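Long-range contacts in superantigen-like protein (Staphylococcus aureus, PDB 4O1N), which probably promotes virulence by proteolytically cleaving host proteins, including type I and type IV collagens and the cytokines IL8, IL17A and IFN-gamma: residues N108-I113 with S138-S143; T118-I123 with V130-Y135. One frame throughout, in Å; residues are numbered along the deposited sequence.

Overall arrangement
The two contacts join different parts of the fold, their centres about 21 Å apart: contact 1 ties the loop between the two domains to the beta-grasp part, and contact 2 lies within the beta-grasp sheet. Contact 1 pins the loop that leaves the OB-fold sheet after strand 98-106 to the short segment 138-143, just ahead of helix 144-159. Contact 2 pairs strands 120-125 and 128-134. Along the chain, the whole hairpin lies between the two halves of contact 1: the linker 108-113 runs into it and 138-143 follows it. The segments of the two contacts do not otherwise touch. Helix 144-159 provides a common neighbour, meeting Lys-139 and Ile-142 near contact 1 and Ile-123, Val-130 and Tyr-135 in contact 2.

Contact 1: N108-I113 with S138-S143; sequences NSVQYI and SKEDIS
Glu-140 and Asn-108 interlock where the linker between the OB-fold and beta-grasp domains passes the residues leading into strand 141-143: the carboxylate takes the two amides that follow Asn-108, and the Asn-108 amide takes Glu-140 N and Ser-138 O. Glu-140 illustrates how one carboxylate can hold a bend of the main chain. Glu-140 CB lies 3.4 Å from Asn-108 OD1. CG, placed beside its own backbone N by a chi1 of -70°, keeps close to the same oxygen, and from there the extended chain carries CD up to the linker. The two carboxylate oxygens then share out consecutive amides: Glu-140 OE1 accepts from Ser-109 N at 3.1 Å, met from above the carboxylate plane, while Glu-140 OE2 turns its syn lone pair to Val-110 N at 3.2 Å.

Asn-108 returns the grip. Its amide plane is stacked on the carboxylate, only 6° from parallel, and both ends of the amide work: Asn-108 OD1 receives Glu-140 N in a nearly straight bond of 2.8 Å, while ND2 donates a hydrogen bond to Ser-138 O, which lies in the amide plane. These two bonds should fix the rotation of the amide. The neighbouring residues extend the tie towards the OB-fold side, since Lys-139 forms a salt bridge with Asp-84 and Asp-141 one with Lys-74. At the far end of the side chain, Glu-140 OE2 also abuts the methyl group Val-110 CG1, 3.1 Å away.

Contact 2: T118-I123 with V130-Y135; sequences TPILEI and VLKDFY
Leu-121, Ile-123 and Leu-131 form the tightly packed face of this antiparallel pair, and the branches that touch are easily named. Leu-131 CD2 sits between two neighbours, 3.7 Å from Ile-123 CD1 and 3.8 Å from Leu-121 CD2. Leu-121 reaches it because its CG stands opposite the backbone N (chi1 173°), which also brings CD2 to the edge of the Tyr-135 ring. Helix 144-159 covers this face: Leu-151 and Arg-150 touch Tyr-135, and His-159 touches Ile-123. From strand 203-210, Ile-206 packs on Leu-121 and Tyr-135.

The other face, with Ile-120, Glu-122 and Lys-132, is looser. The bent Lys-132 chain folds over the strand until Lys-132 NZ comes within 3.9 Å of Ile-120 CG2. Lys-132 NZ remains 6.5 Å from Glu-122 OE1, whose salt bridge is to Lys-205. Towards the exposed end, Thr-118 lays OG1 over one face of the Phe-134 ring, while Pro-119 O lies at the ring edge, in its plane.

Between the faces runs the backbone pairing. Leu-121 N donates to Asp-133 O and Asp-133 N to Leu-121 O, both at 2.8 Å. Tyr-135 N donates to Pro-119 O. At the opposite end Ile-123 O takes Val-130 N at 2.9 Å and, weakly, Leu-131 N at 3.4 Å. With two residues thus facing Ile-123, the hairpin contains a classic beta bulge; its strand 128-134 is the outermost of a sheet packed on a helix, as in the beta-grasp fold, while 120-125 pairs on with 203-210.

Contact 1: N108-I113 with S138-S143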
loop_
_atom_site.group_PDB
_atom_site.type_symbol
_atom_site.label_atom_id
_atom_site.label_comp_id
_atom_site.label_asym_id
_atom_site.label_seq_id
_atom_site.Cartn_x
_atom_site.Cartn_y
_atom_site.Cartn_z
ATOM N N ASN A 108 10.167 -2.205 11.376
ATOM C CA ASN A 108 11.595 -2.299 11.131
ATOM C C ASN A 108 12.257 -3.008 12.311
ATOM O O ASN A 108 11.965 -2.753 13.479
ATOM C CB ASN A 108 12.225 -0.917 10.883
ATOM C CG ASN A 108 11.964 -0.386 9.480
ATOM O OD1 ASN A 108 11.375 -1.063 8.631
ATOM N ND2 ASN A 108 12.403 0.839 9.241
ATOM N N SER A 109 13.126 -3.930 11.967
ATOM C CA SER A 109 13.912 -4.638 12.920
ATOM C C SER A 109 15.125 -3.823 13.401
ATOM O O SER A 109 15.624 -4.065 14.482
ATOM C CB SER A 109 14.275 -5.988 12.316
ATOM O OG SER A 109 15.120 -6.711 13.173
ATOM N N VAL A 110 15.562 -2.818 12.654
ATOM C CA VAL A 110 16.460 -1.782 13.235
ATOM C C VAL A 110 15.642 -0.530 13.609
ATOM O O VAL A 110 15.135 0.194 12.733
ATOM C CB VAL A 110 17.716 -1.462 12.345
ATOM C CG1 VAL A 110 17.486 -1.762 10.869
ATOM C CG2 VAL A 110 18.221 -0.022 12.521
ATOM N N GLN A 111 15.497 -0.304 14.915
ATOM C CA GLN A 111 14.640 0.781 15.418
ATOM C C GLN A 111 15.405 2.030 15.779
ATOM O O GLN A 111 14.824 3.092 15.877
ATOM C CB GLN A 111 13.833 0.337 16.656
ATOM C CG GLN A 111 12.511 -0.361 16.331
ATOM C CD GLN A 111 11.574 0.446 15.397
ATOM O OE1 GLN A 111 11.020 -0.076 14.411
ATOM N NE2 GLN A 111 11.395 1.724 15.723
ATOM N N TYR A 112 16.697 1.920 16.029
ATOM C CA TYR A 112 17.405 3.025 16.679
ATOM C C TYR A 112 18.050 3.950 15.678
ATOM O O TYR A 112 18.466 5.033 16.025
ATOM C CB TYR A 112 18.427 2.511 17.712
ATOM C CG TYR A 112 19.765 2.151 17.145
ATOM C CD1 TYR A 112 19.936 1.018 16.350
ATOM C CD2 TYR A 112 20.863 2.907 17.430
ATOM C CE1 TYR A 112 21.173 0.678 15.823
ATOM C CE2 TYR A 112 22.102 2.567 16.919
ATOM C CZ TYR A 112 22.250 1.460 16.108
ATOM O OH TYR A 112 23.499 1.173 15.609
ATOM N N ILE A 113 18.142 3.513 14.433
ATOM C CA ILE A 113 18.405 4.407 13.328
ATOM C C ILE A 113 17.318 4.222 12.275
ATOM O O ILE A 113 16.896 3.074 11.982
ATOM C CB ILE A 113 19.723 4.069 12.671
ATOM C CG1 ILE A 113 20.842 4.087 13.704
ATOM C CG2 ILE A 113 19.984 5.030 11.529
ATOM C CD1 ILE A 113 22.181 3.644 13.150
ATOM N N SER A 138 11.422 3.986 3.733
ATOM C CA SER A 138 11.959 3.907 5.078
ATOM C C SER A 138 11.751 2.527 5.631
ATOM O O SER A 138 12.365 2.203 6.616
ATOM C CB SER A 138 11.292 4.954 5.991
ATOM O OG SER A 138 9.908 4.677 6.175
ATOM N N LYS A 139 10.888 1.718 4.999
ATOM C CA LYS A 139 10.379 0.479 5.597
ATOM C C LYS A 139 11.028 -0.775 5.008
ATOM O O LYS A 139 11.115 -0.941 3.783
ATOM C CB LYS A 139 8.847 0.392 5.470
ATOM C CG LYS A 139 8.090 1.131 6.566
ATOM C CD LYS A 139 6.571 1.130 6.392
ATOM C CE LYS A 139 5.941 -0.257 6.140
ATOM N NZ LYS A 139 6.234 -1.280 7.177
ATOM N N GLU A 140 11.465 -1.661 5.910
ATOM C CA GLU A 140 12.080 -2.917 5.546
ATOM C C GLU A 140 11.078 -3.807 4.868
ATOM O O GLU A 140 11.395 -4.416 3.859
ATOM C CB GLU A 140 12.650 -3.626 6.785
ATOM C CG GLU A 140 13.873 -2.943 7.397
ATOM C CD GLU A 140 14.247 -3.465 8.782
ATOM O OE1 GLU A 140 13.984 -4.669 9.101
ATOM O OE2 GLU A 140 14.815 -2.636 9.547
ATOM N N ASP A 141 9.881 -3.909 5.452
ATOM C CA ASP A 141 8.790 -4.763 4.945
ATOM C C ASP A 141 7.631 -3.843 4.540
ATOM O O ASP A 141 7.028 -3.191 5.392
ATOM C CB ASP A 141 8.355 -5.731 6.032
ATOM C CG ASP A 141 7.343 -6.769 5.544
ATOM O OD1 ASP A 141 7.513 -7.301 4.428
ATOM O OD2 ASP A 141 6.392 -7.073 6.291
ATOM N N ILE A 142 7.355 -3.738 3.242
ATOM C CA ILE A 142 6.439 -2.730 2.773
ATOM C C ILE A 142 5.430 -3.375 1.869
ATOM O O ILE A 142 5.755 -4.259 1.058
ATOM C CB ILE A 142 7.164 -1.590 2.030
ATOM C CG1 ILE A 142 6.188 -0.502 1.618
ATOM C CG2 ILE A 142 7.871 -2.099 0.770
ATOM C CD1 ILE A 142 6.857 0.798 1.231
ATOM N N SER A 143 4.198 -2.913 2.001
ATOM C CA SER A 143 3.062 -3.579 1.412
ATOM C C SER A 143 2.714 -3.009 0.047
ATOM O O SER A 143 2.933 -1.818 -0.227
ATOM C CB SER A 143 1.853 -3.481 2.343
ATOM O OG SER A 143 1.314 -2.194 2.327
#

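Contact 2: T118-I123 with V130-Y135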
loop_
_atom_site.group_PDB
_atom_site.type_symbol
_atom_site.label_atom_id
_atom_site.label_comp_id
_atom_site.label_asym_id
_atom_site.label_seq_id
_atom_site.Cartn_x
_atom_site.Cartn_y
_atom_site.Cartn_z
ATOM N N THR A 118 16.833 5.537 -1.411
ATOM C CA THR A 118 16.259 5.807 -2.728
ATOM C C THR A 118 16.275 4.591 -3.713
ATOM O O THR A 118 17.211 3.806 -3.717
ATOM C CB THR A 118 16.966 7.019 -3.385
ATOM O OG1 THR A 118 18.372 6.778 -3.518
ATOM C CG2 THR A 118 16.742 8.277 -2.562
ATOM N N PRO A 119 15.213 4.403 -4.509
ATOM C CA PRO A 119 15.322 3.754 -5.809
ATOM C C PRO A 119 14.967 4.742 -6.886
ATOM O O PRO A 119 14.489 5.838 -6.576
ATOM C CB PRO A 119 14.249 2.660 -5.760
ATOM C CG PRO A 119 13.168 3.250 -4.973
ATOM C CD PRO A 119 13.824 4.290 -4.035
ATOM N N ILE A 120 15.214 4.355 -8.133
ATOM C CA ILE A 120 14.893 5.201 -9.252
ATOM C C ILE A 120 13.404 5.235 -9.433
ATOM O O ILE A 120 12.745 4.240 -9.290
ATOM C CB ILE A 120 15.561 4.712 -10.541
ATOM C CG1 ILE A 120 17.063 4.992 -10.484
ATOM C CG2 ILE A 120 14.980 5.417 -11.768
ATOM C CD1 ILE A 120 17.868 4.198 -11.477
ATOM N N LEU A 121 12.876 6.411 -9.720
ATOM C CA LEU A 121 11.462 6.555 -10.023
ATOM C C LEU A 121 11.334 7.248 -11.403
ATOM O O LEU A 121 11.913 8.320 -11.629
ATOM C CB LEU A 121 10.738 7.349 -8.927
ATOM C CG LEU A 121 9.280 7.698 -9.217
ATOM C CD1 LEU A 121 8.393 6.462 -9.115
ATOM C CD2 LEU A 121 8.784 8.783 -8.274
ATOM N N GLU A 122 10.573 6.616 -12.299
ATOM C CA GLU A 122 10.365 7.119 -13.626
ATOM C C GLU A 122 8.877 7.114 -13.931
ATOM O O GLU A 122 8.205 6.100 -13.765
ATOM C CB GLU A 122 11.125 6.240 -14.630
ATOM C CG GLU A 122 11.057 6.695 -16.083
ATOM C CD GLU A 122 11.788 5.763 -17.063
ATOM O OE1 GLU A 122 12.300 4.691 -16.643
ATOM O OE2 GLU A 122 11.846 6.095 -18.280
ATOM N N ILE A 123 8.355 8.228 -14.411
ATOM C CA ILE A 123 6.953 8.272 -14.760
ATOM C C ILE A 123 6.814 8.680 -16.215
ATOM O O ILE A 123 7.531 9.569 -16.660
ATOM C CB ILE A 123 6.191 9.236 -13.861
ATOM C CG1 ILE A 123 6.512 8.955 -12.398
ATOM C CG2 ILE A 123 4.699 9.088 -14.098
ATOM C CD1 ILE A 123 5.796 9.847 -11.422
ATOM N N VAL A 130 7.896 12.085 -18.028
ATOM C CA VAL A 130 7.479 13.343 -17.452
ATOM C C VAL A 130 8.154 13.540 -16.118
ATOM O O VAL A 130 8.049 14.616 -15.546
ATOM C CB VAL A 130 5.940 13.468 -17.304
ATOM C CG1 VAL A 130 5.310 13.750 -18.648
ATOM C CG2 VAL A 130 5.306 12.219 -16.712
ATOM N N LEU A 131 8.833 12.508 -15.605
ATOM C CA LEU A 131 9.649 12.642 -14.380
ATOM C C LEU A 131 10.661 11.508 -14.306
ATOM O O LEU A 131 10.349 10.357 -14.632
ATOM C CB LEU A 131 8.784 12.721 -13.088
ATOM C CG LEU A 131 9.534 12.661 -11.729
ATOM C CD1 LEU A 131 9.378 13.898 -10.860
ATOM C CD2 LEU A 131 9.115 11.417 -10.949
ATOM N N LYS A 132 11.883 11.858 -13.916
ATOM C CA LYS A 132 12.951 10.903 -13.724
ATOM C C LYS A 132 13.697 11.333 -12.475
ATOM O O LYS A 132 14.438 12.309 -12.507
ATOM C CB LYS A 132 13.863 10.905 -14.950
ATOM C CG LYS A 132 14.412 9.546 -15.351
ATOM C CD LYS A 132 15.776 9.327 -14.747
ATOM C CE LYS A 132 16.155 7.856 -14.716
ATOM N NZ LYS A 132 17.382 7.634 -13.891
ATOM N N ASP A 133 13.468 10.618 -11.365
ATOM C CA ASP A 133 13.963 11.033 -10.034
ATOM C C ASP A 133 14.010 9.854 -9.087
ATOM O O ASP A 133 14.406 8.753 -9.510
ATOM C CB ASP A 133 13.126 12.199 -9.457
ATOM C CG ASP A 133 13.880 12.974 -8.368
ATOM O OD1 ASP A 133 14.559 13.965 -8.703
ATOM O OD2 ASP A 133 13.864 12.579 -7.174
ATOM N N PHE A 134 13.585 10.058 -7.836
ATOM C CA PHE A 134 13.707 9.070 -6.794
ATOM C C PHE A 134 12.440 8.888 -6.008
ATOM O O PHE A 134 11.665 9.832 -5.871
ATOM C CB PHE A 134 14.781 9.519 -5.837
ATOM C CG PHE A 134 16.153 9.537 -6.437
ATOM C CD1 PHE A 134 16.721 8.377 -6.938
ATOM C CD2 PHE A 134 16.900 10.693 -6.455
ATOM C CE1 PHE A 134 17.999 8.373 -7.450
ATOM C CE2 PHE A 134 18.187 10.692 -6.977
ATOM C CZ PHE A 134 18.734 9.531 -7.463
ATOM N N TYR A 135 12.249 7.659 -5.498
ATOM C CA TYR A 135 11.197 7.325 -4.541
ATOM C C TYR A 135 11.906 7.021 -3.210
ATOM O O TYR A 135 12.930 6.368 -3.211
ATOM C CB TYR A 135 10.364 6.143 -5.033
ATOM C CG TYR A 135 9.094 5.903 -4.255
ATOM C CD1 TYR A 135 7.895 6.543 -4.584
ATOM C CD2 TYR A 135 9.091 5.037 -3.164
ATOM C CE1 TYR A 135 6.726 6.300 -3.857
ATOM C CE2 TYR A 135 7.943 4.794 -2.424
ATOM C CZ TYR A 135 6.754 5.426 -2.769
ATOM O OH TYR A 135 5.614 5.166 -2.017
#